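Local atomic coordinates of glycogen synthase (Cyanobacterium sp. CLg1, PDB entry 6GNF), a protein that belongs to the glycogen and starch synthase family of GT-B glycosyltransferases, with two Rossmann-like domains facing each other across a deep cleft. Residues A[29-40]-A[115-123]; A[104-112]-A[129-139]. One frame throughout, in Å; residues are numbered along the deposited sequence.

Both contacts lie in the N-terminal Rossmann-like domain. From strand 23-27 the chain runs through loop 29-38 into helix 39-54, then through strand 57-63 and the antiparallel strands up to 99-105. Helix 107-110, the loop holding 115-123 and helix 132-144 follow. Contact 1 closes the long excursion between residues 40 and 115; contact 2 closes the short irregular loop from 112 to 129 and fastens helix 132-144 to helix 107-110, at the end of strand 99-105. Their segments alternate along the chain, so the closures cross rather than nest. They join where Tyr121 O meets Tyr129 N and Lys119 O meets Tyr129 OH, linking the ligand-lining loops of contact 1 to the turn leading into helix 132-144.

Contact 1: A[29-40]-A[115-123]; sequences TEVAPYSKTGGL and LVNKKLYGP. With ADP (adenosine-5'-diphosphate), chain F; GLC (alpha-D-glucopyranose), chain D; AC1 (4,6-dideoxy-4-{[(1S,4R,5S,6S)-4,5,6-trihydroxy-3-(hydroxymethyl)cyclohex-2-en-1-yl]amino}-alpha-D-glucopyranose), chain B.
The two loops run closest where the CA atoms of Ser35 and Asn117 stand 5.5 Å apart, and they spread to 8.1 Å between the CA atoms of Thr29 and Leu120. In the narrow part, Asn117 OD1 accepts from Lys36 N at 3.2 Å, and a water joins Lys36 O to Asn117 O. Near Thr29, two partners meet Tyr121 OH at the ring edge: Thr29 OG1 donates to it at 2.7 Å, and Tyr121 OH donates to Glu30 OE2 at 2.8 Å, on the anti side of the carboxylate. The extended Glu30 chain (chi2 180°) carries the acid to this point. Thr37 OG1 reaches the same OE2 from the syn side, while Thr37 N bonds OE1 from above the carboxylate plane. Thr37 belongs to the Lys-X-Gly-Gly motif of starch and glycogen synthases, residues 36-39, where Gly39 N donates to O2B of ADP. GLC O6 donates to Thr37 OG1 at 2.7 Å, so the sugar joins the relay ending on Glu30. GLC C2 lies over one face of the Tyr121 ring, Leu120 CB over the opposite face. Leu120 CD2 packs against Thr37 CG2 and Glu30 CG, each at 3.8 Å.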
# COMPACT_ATOMS: atom_id res chain seq x y z
N THR A 29 -7.26 -7.89 0.89
CA THR A 29 -8.49 -7.14 0.65
C THR A 29 -8.48 -6.44 -0.71
O THR A 29 -9.52 -6.00 -1.16
CB THR A 29 -8.69 -6.07 1.73
OG1 THR A 29 -7.45 -5.36 1.91
CG2 THR A 29 -9.05 -6.71 3.03
N GLU A 30 -7.30 -6.31 -1.33
CA GLU A 30 -7.16 -5.52 -2.54
C GLU A 30 -6.37 -6.27 -3.59
O GLU A 30 -5.31 -6.81 -3.29
CB GLU A 30 -6.38 -4.24 -2.25
CG GLU A 30 -7.15 -3.15 -1.55
CD GLU A 30 -6.30 -1.91 -1.29
OE1 GLU A 30 -5.42 -1.55 -2.11
OE2 GLU A 30 -6.54 -1.29 -0.23
N VAL A 31 -6.85 -6.24 -4.83
CA VAL A 31 -6.09 -6.72 -5.99
C VAL A 31 -6.36 -5.79 -7.16
O VAL A 31 -7.46 -5.79 -7.71
CB VAL A 31 -6.47 -8.17 -6.40
CG1 VAL A 31 -5.62 -8.62 -7.57
CG2 VAL A 31 -6.31 -9.14 -5.24
N ALA A 32 -5.37 -4.99 -7.54
CA ALA A 32 -5.53 -4.10 -8.69
C ALA A 32 -5.66 -4.94 -9.95
O ALA A 32 -5.11 -6.03 -10.02
CB ALA A 32 -4.34 -3.15 -8.80
N PRO A 33 -6.40 -4.44 -10.95
CA PRO A 33 -7.15 -3.18 -10.98
C PRO A 33 -8.59 -3.32 -10.47
O PRO A 33 -9.35 -2.38 -10.51
CB PRO A 33 -7.13 -2.82 -12.46
CG PRO A 33 -7.15 -4.14 -13.16
CD PRO A 33 -6.49 -5.14 -12.25
N TYR A 34 -8.93 -4.46 -9.89
CA TYR A 34 -10.31 -4.74 -9.50
C TYR A 34 -10.66 -3.93 -8.24
O TYR A 34 -11.72 -3.33 -8.13
CB TYR A 34 -10.45 -6.23 -9.18
CG TYR A 34 -10.08 -7.16 -10.31
CD1 TYR A 34 -11.05 -7.58 -11.23
CD2 TYR A 34 -8.78 -7.64 -10.46
CE1 TYR A 34 -10.73 -8.44 -12.27
CE2 TYR A 34 -8.45 -8.50 -11.50
CZ TYR A 34 -9.42 -8.90 -12.40
OH TYR A 34 -9.14 -9.76 -13.44
N SER A 35 -9.76 -3.99 -7.27
CA SER A 35 -9.93 -3.30 -6.01
C SER A 35 -8.59 -2.71 -5.59
O SER A 35 -7.57 -3.39 -5.63
CB SER A 35 -10.46 -4.31 -4.97
OG SER A 35 -9.61 -5.44 -4.84
N LYS A 36 -8.60 -1.47 -5.11
CA LYS A 36 -7.38 -0.73 -4.84
C LYS A 36 -7.69 0.59 -4.16
O LYS A 36 -8.55 1.33 -4.62
CB LYS A 36 -6.67 -0.44 -6.16
CG LYS A 36 -5.49 0.54 -6.09
CD LYS A 36 -4.47 0.31 -7.21
CE LYS A 36 -4.01 1.59 -7.91
NZ LYS A 36 -3.20 2.48 -7.04
N THR A 37 -7.00 0.85 -3.06
CA THR A 37 -7.08 2.12 -2.32
C THR A 37 -5.66 2.73 -2.25
O THR A 37 -5.45 3.79 -1.66
CB THR A 37 -7.58 1.90 -0.87
OG1 THR A 37 -6.59 1.21 -0.08
CG2 THR A 37 -8.91 1.13 -0.85
N GLY A 38 -4.70 2.01 -2.82
CA GLY A 38 -3.30 2.38 -2.68
C GLY A 38 -2.35 1.29 -3.17
O GLY A 38 -2.73 0.43 -3.96
N GLY A 39 -1.14 1.30 -2.62
CA GLY A 39 -0.07 0.42 -3.07
C GLY A 39 -0.27 -1.05 -2.83
O GLY A 39 0.30 -1.86 -3.55
N LEU A 40 -1.05 -1.44 -1.82
CA LEU A 40 -1.29 -2.85 -1.55
C LEU A 40 -1.82 -3.57 -2.79
O LEU A 40 -1.34 -4.63 -3.17
CB LEU A 40 -2.28 -3.02 -0.40
CG LEU A 40 -2.83 -4.44 -0.17
CD1 LEU A 40 -1.70 -5.42 0.13
CD2 LEU A 40 -3.82 -4.42 0.97
N LEU A 115 -21.51 1.89 -5.42
CA LEU A 115 -20.34 2.49 -6.07
C LEU A 115 -19.21 1.46 -6.28
O LEU A 115 -18.96 0.62 -5.42
CB LEU A 115 -19.82 3.70 -5.27
CG LEU A 115 -20.69 4.96 -5.26
CD1 LEU A 115 -20.27 5.89 -4.13
CD2 LEU A 115 -20.62 5.70 -6.60
N VAL A 116 -18.54 1.56 -7.43
CA VAL A 116 -17.51 0.59 -7.83
C VAL A 116 -16.12 0.95 -7.29
O VAL A 116 -15.63 2.07 -7.50
CB VAL A 116 -17.47 0.40 -9.38
CG1 VAL A 116 -18.84 0.00 -9.90
CG2 VAL A 116 -16.97 1.66 -10.10
N ASN A 117 -15.50 0.00 -6.58
CA ASN A 117 -14.16 0.17 -5.99
C ASN A 117 -14.06 1.39 -5.05
O ASN A 117 -13.11 2.18 -5.12
CB ASN A 117 -13.08 0.25 -7.09
CG ASN A 117 -11.66 0.03 -6.56
OD1 ASN A 117 -11.41 0.05 -5.35
ND2 ASN A 117 -10.73 -0.16 -7.47
N LYS A 118 -15.06 1.54 -4.18
CA LYS A 118 -15.07 2.61 -3.18
C LYS A 118 -15.58 2.05 -1.87
O LYS A 118 -16.38 1.11 -1.86
CB LYS A 118 -15.96 3.78 -3.63
CG LYS A 118 -16.08 3.96 -5.14
CD LYS A 118 -16.54 5.35 -5.52
CE LYS A 118 -15.37 6.33 -5.55
NZ LYS A 118 -15.77 7.60 -6.19
N LYS A 119 -15.11 2.62 -0.76
CA LYS A 119 -15.59 2.26 0.58
C LYS A 119 -15.40 0.77 0.88
O LYS A 119 -16.34 0.07 1.29
CB LYS A 119 -17.05 2.69 0.74
CG LYS A 119 -17.26 4.19 0.56
CD LYS A 119 -18.69 4.53 0.22
CE LYS A 119 -18.81 5.99 -0.20
NZ LYS A 119 -20.20 6.36 -0.57
N LEU A 120 -14.18 0.30 0.67
CA LEU A 120 -13.78 -1.06 1.03
C LEU A 120 -13.78 -1.28 2.55
O LEU A 120 -14.24 -2.31 3.04
CB LEU A 120 -12.39 -1.40 0.46
CG LEU A 120 -12.29 -1.84 -1.01
CD1 LEU A 120 -12.86 -0.82 -1.98
CD2 LEU A 120 -10.84 -2.14 -1.34
N TYR A 121 -13.26 -0.30 3.30
CA TYR A 121 -13.03 -0.44 4.75
C TYR A 121 -14.04 0.29 5.63
O TYR A 121 -14.17 -0.02 6.82
CB TYR A 121 -11.60 -0.00 5.10
CG TYR A 121 -10.56 -0.71 4.27
CD1 TYR A 121 -10.32 -2.08 4.43
CD2 TYR A 121 -9.83 -0.04 3.30
CE1 TYR A 121 -9.38 -2.74 3.64
CE2 TYR A 121 -8.89 -0.69 2.52
CZ TYR A 121 -8.67 -2.04 2.69
OH TYR A 121 -7.74 -2.67 1.90
N GLY A 122 -14.75 1.26 5.06
CA GLY A 122 -15.80 1.99 5.78
C GLY A 122 -16.52 3.00 4.91
O GLY A 122 -16.13 3.23 3.77
N PRO A 123 -17.59 3.63 5.44
CA PRO A 123 -18.37 4.60 4.66
C PRO A 123 -17.67 5.95 4.44
O PRO A 123 -17.66 6.46 3.32
CB PRO A 123 -19.65 4.76 5.49
CG PRO A 123 -19.27 4.40 6.89
CD PRO A 123 -18.11 3.44 6.80
PB ADP F . 0.13 4.26 -0.30
O1B ADP F . 0.80 4.42 1.04
O2B ADP F . 0.06 2.83 -0.76
O3B ADP F . -1.14 5.05 -0.44
PA ADP F . 2.04 4.24 -2.47
O1A ADP F . 2.63 2.92 -1.99
O2A ADP F . 2.92 5.32 -3.08
O3A ADP F . 1.19 4.97 -1.29
O5' ADP F . 0.86 3.92 -3.53
C5' ADP F . -0.19 4.86 -3.79
C4' ADP F . -0.59 4.71 -5.25
O4' ADP F . -1.81 5.39 -5.55
C3' ADP F . 0.46 5.32 -6.16
O3' ADP F . 0.66 4.41 -7.26
C2' ADP F . -0.12 6.64 -6.60
O2' ADP F . 0.30 6.91 -7.93
C1' ADP F . -1.62 6.44 -6.49
N9 ADP F . -2.42 7.61 -6.02
C8 ADP F . -2.48 8.09 -4.76
N7 ADP F . -3.34 9.15 -4.68
C5 ADP F . -3.85 9.34 -5.91
C6 ADP F . -4.81 10.27 -6.54
N6 ADP F . -5.41 11.24 -5.83
N1 ADP F . -5.06 10.14 -7.86
C2 ADP F . -4.47 9.19 -8.61
N3 ADP F . -3.59 8.30 -8.09
C4 ADP F . -3.25 8.32 -6.79
C1 GLC D . -7.93 1.61 6.44
C2 GLC D . -7.45 0.15 6.46
C3 GLC D . -5.98 0.08 6.03
C4 GLC D . -5.82 0.73 4.66
C5 GLC D . -6.29 2.19 4.74
C6 GLC D . -6.11 2.99 3.44
O2 GLC D . -7.56 -0.41 7.78
O3 GLC D . -5.51 -1.26 6.00
O4 GLC D . -4.44 0.63 4.29
O5 GLC D . -7.67 2.20 5.15
O6 GLC D . -6.87 2.44 2.36
C1 AC1 B . -4.21 -0.02 3.04
O2 AC1 B . -3.31 -1.88 4.34
C2 AC1 B . -3.07 -1.03 3.20
C4A AC1 B . 3.59 0.61 0.55
C3 AC1 B . -1.71 -0.33 3.32
O3 AC1 B . -0.71 -1.35 3.28
C4 AC1 B . -1.49 0.71 2.20
N4A AC1 B . -0.19 1.42 2.25
C5 AC1 B . -2.68 1.68 2.27
O5 AC1 B . -3.90 0.97 2.05
C6 AC1 B . -2.61 2.79 1.22
C1B AC1 B . 1.13 0.78 2.23
C2B AC1 B . 2.33 1.76 2.38
O2B AC1 B . 1.94 3.10 2.68
C3B AC1 B . 3.23 1.92 1.17
O3B AC1 B . 4.44 2.55 1.58
O4 AC1 B . 4.26 0.91 -0.68
C5B AC1 B . 2.36 -0.23 0.30
C7B AC1 B . 1.26 -0.11 1.02
C6B AC1 B . 2.42 -1.27 -0.77
O6B AC1 B . 3.48 -2.16 -0.43
O HOH W 1 -10.97 2.38 -3.72

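Contact 2: A[104-112]-A[129-139]; sequences VDHHVYLSK and YIDNVERFAML
Arg135 O takes two bonds: Tyr109 OH donates to it at 2.6 Å, in the carbonyl plane, and Leu139 N reaches it along the helix. The Arg135 side chain returns the link, NH1 giving a bent bond (135°) to Val108 O at 2.9 Å, with the oxygen in the guanidinium plane. NE bonds Asn132 OD1 one turn earlier, and these two bonds limit the group's rotation; Tyr129 CD2 lies over one guanidinium face, toward its rim. Helix 132-144 is thus fastened to helix 107-110, just after strand 99-105 of the domain's mixed sheet; Val104 and Leu139 extend the packing at the strand end. Met138, with CG anti to the backbone N (chi1 -175°) and a bend at chi3, lays CE over a face of the His106 ring, 4.0 Å from its centroid. That methyl also meets Val108 CG2 tip to tip at 3.7 Å. His106 caps helix 107-110, ND1 accepting from Val108 N, and bonds Thr87 through NE2. Lys112 is mobile, so its contacts are less certain: as modelled, CD and NZ lie over the Tyr129 ring face, a cation-pi arrangement, and NZ forms a salt bridge to Asp131 OD1 at 3.1 Å. Asp131 OD2 is bonded to Tyr82.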
# COMPACT_ATOMS: atom_id res chain seq x y z
N VAL A 104 -14.27 -13.94 -3.10
CA VAL A 104 -15.17 -14.46 -2.10
C VAL A 104 -16.44 -13.63 -2.10
O VAL A 104 -16.41 -12.44 -1.80
CB VAL A 104 -14.51 -14.42 -0.71
CG1 VAL A 104 -15.43 -15.04 0.33
CG2 VAL A 104 -13.18 -15.14 -0.73
N ASP A 105 -17.56 -14.26 -2.40
CA ASP A 105 -18.82 -13.56 -2.56
C ASP A 105 -19.73 -13.73 -1.35
O ASP A 105 -20.02 -14.84 -0.91
CB ASP A 105 -19.55 -14.06 -3.80
CG ASP A 105 -20.89 -13.37 -4.02
OD1 ASP A 105 -20.95 -12.14 -4.28
OD2 ASP A 105 -21.92 -14.07 -3.91
N HIS A 106 -20.21 -12.60 -0.83
CA HIS A 106 -21.15 -12.58 0.29
C HIS A 106 -21.82 -11.21 0.33
O HIS A 106 -21.22 -10.21 -0.04
CB HIS A 106 -20.43 -12.82 1.61
CG HIS A 106 -21.34 -13.22 2.73
ND1 HIS A 106 -22.07 -12.31 3.46
CD2 HIS A 106 -21.64 -14.43 3.23
CE1 HIS A 106 -22.79 -12.94 4.36
NE2 HIS A 106 -22.55 -14.24 4.25
N HIS A 107 -23.05 -11.18 0.82
CA HIS A 107 -23.83 -9.95 0.93
C HIS A 107 -23.05 -8.81 1.62
O HIS A 107 -23.13 -7.67 1.20
CB HIS A 107 -25.19 -10.26 1.60
CG HIS A 107 -25.91 -9.07 2.15
ND1 HIS A 107 -26.77 -8.31 1.38
CD2 HIS A 107 -25.97 -8.56 3.40
CE1 HIS A 107 -27.30 -7.36 2.12
NE2 HIS A 107 -26.83 -7.48 3.35
N VAL A 108 -22.22 -9.13 2.62
CA VAL A 108 -21.53 -8.10 3.39
C VAL A 108 -20.37 -7.48 2.63
O VAL A 108 -19.84 -6.48 3.09
CB VAL A 108 -21.00 -8.62 4.76
CG1 VAL A 108 -22.12 -9.25 5.56
CG2 VAL A 108 -19.84 -9.60 4.59
N TYR A 109 -19.92 -8.10 1.54
CA TYR A 109 -18.89 -7.51 0.69
C TYR A 109 -19.49 -6.72 -0.46
O TYR A 109 -19.05 -5.61 -0.74
CB TYR A 109 -17.95 -8.56 0.12
CG TYR A 109 -17.22 -9.40 1.14
CD1 TYR A 109 -16.55 -8.81 2.20
CD2 TYR A 109 -17.17 -10.78 1.01
CE1 TYR A 109 -15.88 -9.58 3.13
CE2 TYR A 109 -16.50 -11.55 1.94
CZ TYR A 109 -15.85 -10.94 2.99
OH TYR A 109 -15.19 -11.71 3.91
N LEU A 110 -20.50 -7.29 -1.12
CA LEU A 110 -21.01 -6.72 -2.36
C LEU A 110 -21.89 -5.51 -2.11
O LEU A 110 -21.71 -4.45 -2.73
CB LEU A 110 -21.81 -7.77 -3.13
CG LEU A 110 -22.18 -7.42 -4.57
CD1 LEU A 110 -20.94 -7.30 -5.43
CD2 LEU A 110 -23.13 -8.47 -5.13
N SER A 111 -22.84 -5.67 -1.20
CA SER A 111 -23.94 -4.72 -1.03
C SER A 111 -23.67 -3.60 0.00
O SER A 111 -24.61 -2.93 0.45
CB SER A 111 -25.21 -5.48 -0.65
OG SER A 111 -25.03 -6.14 0.59
N LYS A 112 -22.40 -3.36 0.35
CA LYS A 112 -22.04 -2.23 1.21
C LYS A 112 -22.33 -0.88 0.52
O LYS A 112 -22.83 0.06 1.15
CB LYS A 112 -20.56 -2.30 1.63
CG LYS A 112 -20.27 -3.38 2.66
CD LYS A 112 -20.97 -3.11 3.98
CE LYS A 112 -20.44 -4.00 5.10
NZ LYS A 112 -21.05 -3.66 6.41
N TYR A 129 -16.28 0.36 9.01
CA TYR A 129 -17.50 -0.40 9.25
C TYR A 129 -17.41 -1.04 10.64
O TYR A 129 -16.34 -1.53 11.03
CB TYR A 129 -17.70 -1.50 8.20
CG TYR A 129 -17.94 -1.00 6.79
CD1 TYR A 129 -19.03 -0.18 6.50
CD2 TYR A 129 -17.10 -1.37 5.74
CE1 TYR A 129 -19.26 0.28 5.22
CE2 TYR A 129 -17.32 -0.91 4.45
CZ TYR A 129 -18.41 -0.09 4.19
OH TYR A 129 -18.67 0.39 2.93
N ILE A 130 -18.52 -1.04 11.38
CA ILE A 130 -18.55 -1.68 12.70
C ILE A 130 -18.12 -3.16 12.61
O ILE A 130 -17.43 -3.66 13.49
CB ILE A 130 -19.94 -1.56 13.39
CG1 ILE A 130 -21.06 -2.24 12.58
CG2 ILE A 130 -20.29 -0.09 13.64
CD1 ILE A 130 -21.44 -3.63 13.06
N ASP A 131 -18.55 -3.83 11.55
CA ASP A 131 -18.43 -5.27 11.42
C ASP A 131 -17.16 -5.72 10.68
O ASP A 131 -17.14 -6.81 10.10
CB ASP A 131 -19.69 -5.84 10.73
CG ASP A 131 -19.77 -5.51 9.24
OD1 ASP A 131 -19.39 -4.38 8.87
OD2 ASP A 131 -20.23 -6.37 8.44
N ASN A 132 -16.10 -4.91 10.70
CA ASN A 132 -14.86 -5.31 10.05
C ASN A 132 -14.24 -6.56 10.65
O ASN A 132 -13.57 -7.33 9.93
CB ASN A 132 -13.83 -4.17 10.03
CG ASN A 132 -13.98 -3.27 8.80
OD1 ASN A 132 -14.75 -3.55 7.86
ND2 ASN A 132 -13.22 -2.19 8.79
N VAL A 133 -14.43 -6.75 11.95
CA VAL A 133 -14.00 -7.98 12.62
C VAL A 133 -14.61 -9.19 11.92
O VAL A 133 -13.89 -10.09 11.52
CB VAL A 133 -14.39 -7.98 14.12
CG1 VAL A 133 -14.28 -9.36 14.73
CG2 VAL A 133 -13.53 -6.98 14.89
N GLU A 134 -15.93 -9.19 11.77
CA GLU A 134 -16.61 -10.34 11.18
C GLU A 134 -16.25 -10.50 9.70
O GLU A 134 -16.01 -11.61 9.24
CB GLU A 134 -18.12 -10.22 11.38
CG GLU A 134 -18.58 -10.36 12.81
CD GLU A 134 -18.43 -9.09 13.64
OE1 GLU A 134 -18.80 -9.10 14.84
OE2 GLU A 134 -17.93 -8.07 13.13
N ARG A 135 -16.22 -9.40 8.96
CA ARG A 135 -15.94 -9.41 7.53
C ARG A 135 -14.58 -9.98 7.18
O ARG A 135 -14.45 -10.77 6.25
CB ARG A 135 -16.04 -7.99 6.94
CG ARG A 135 -17.44 -7.59 6.50
CD ARG A 135 -17.67 -6.09 6.53
NE ARG A 135 -16.56 -5.32 5.97
CZ ARG A 135 -16.47 -4.87 4.72
NH1 ARG A 135 -17.43 -5.10 3.83
NH2 ARG A 135 -15.40 -4.18 4.36
N PHE A 136 -13.55 -9.59 7.93
CA PHE A 136 -12.20 -10.00 7.60
C PHE A 136 -11.78 -11.32 8.24
O PHE A 136 -11.01 -12.07 7.65
CB PHE A 136 -11.20 -8.88 7.88
CG PHE A 136 -11.46 -7.64 7.06
CD1 PHE A 136 -11.75 -7.73 5.71
CD2 PHE A 136 -11.42 -6.38 7.65
CE1 PHE A 136 -11.99 -6.60 4.96
CE2 PHE A 136 -11.66 -5.24 6.89
CZ PHE A 136 -11.95 -5.35 5.55
N ALA A 137 -12.33 -11.64 9.40
CA ALA A 137 -12.22 -13.01 9.91
C ALA A 137 -12.84 -13.99 8.91
O ALA A 137 -12.30 -15.08 8.67
CB ALA A 137 -12.89 -13.14 11.27
N MET A 138 -13.98 -13.62 8.33
CA MET A 138 -14.63 -14.49 7.35
C MET A 138 -13.79 -14.65 6.08
O MET A 138 -13.79 -15.72 5.46
CB MET A 138 -16.02 -13.95 7.00
CG MET A 138 -16.81 -14.88 6.07
SD MET A 138 -18.53 -14.38 5.86
CE MET A 138 -18.29 -12.96 4.79
N LEU A 139 -13.11 -13.58 5.66
CA LEU A 139 -12.20 -13.67 4.52
C LEU A 139 -11.09 -14.69 4.74
O LEU A 139 -10.80 -15.47 3.84
CB LEU A 139 -11.59 -12.30 4.21
CG LEU A 139 -10.50 -12.26 3.14
CD1 LEU A 139 -11.00 -12.81 1.82
CD2 LEU A 139 -9.98 -10.83 2.96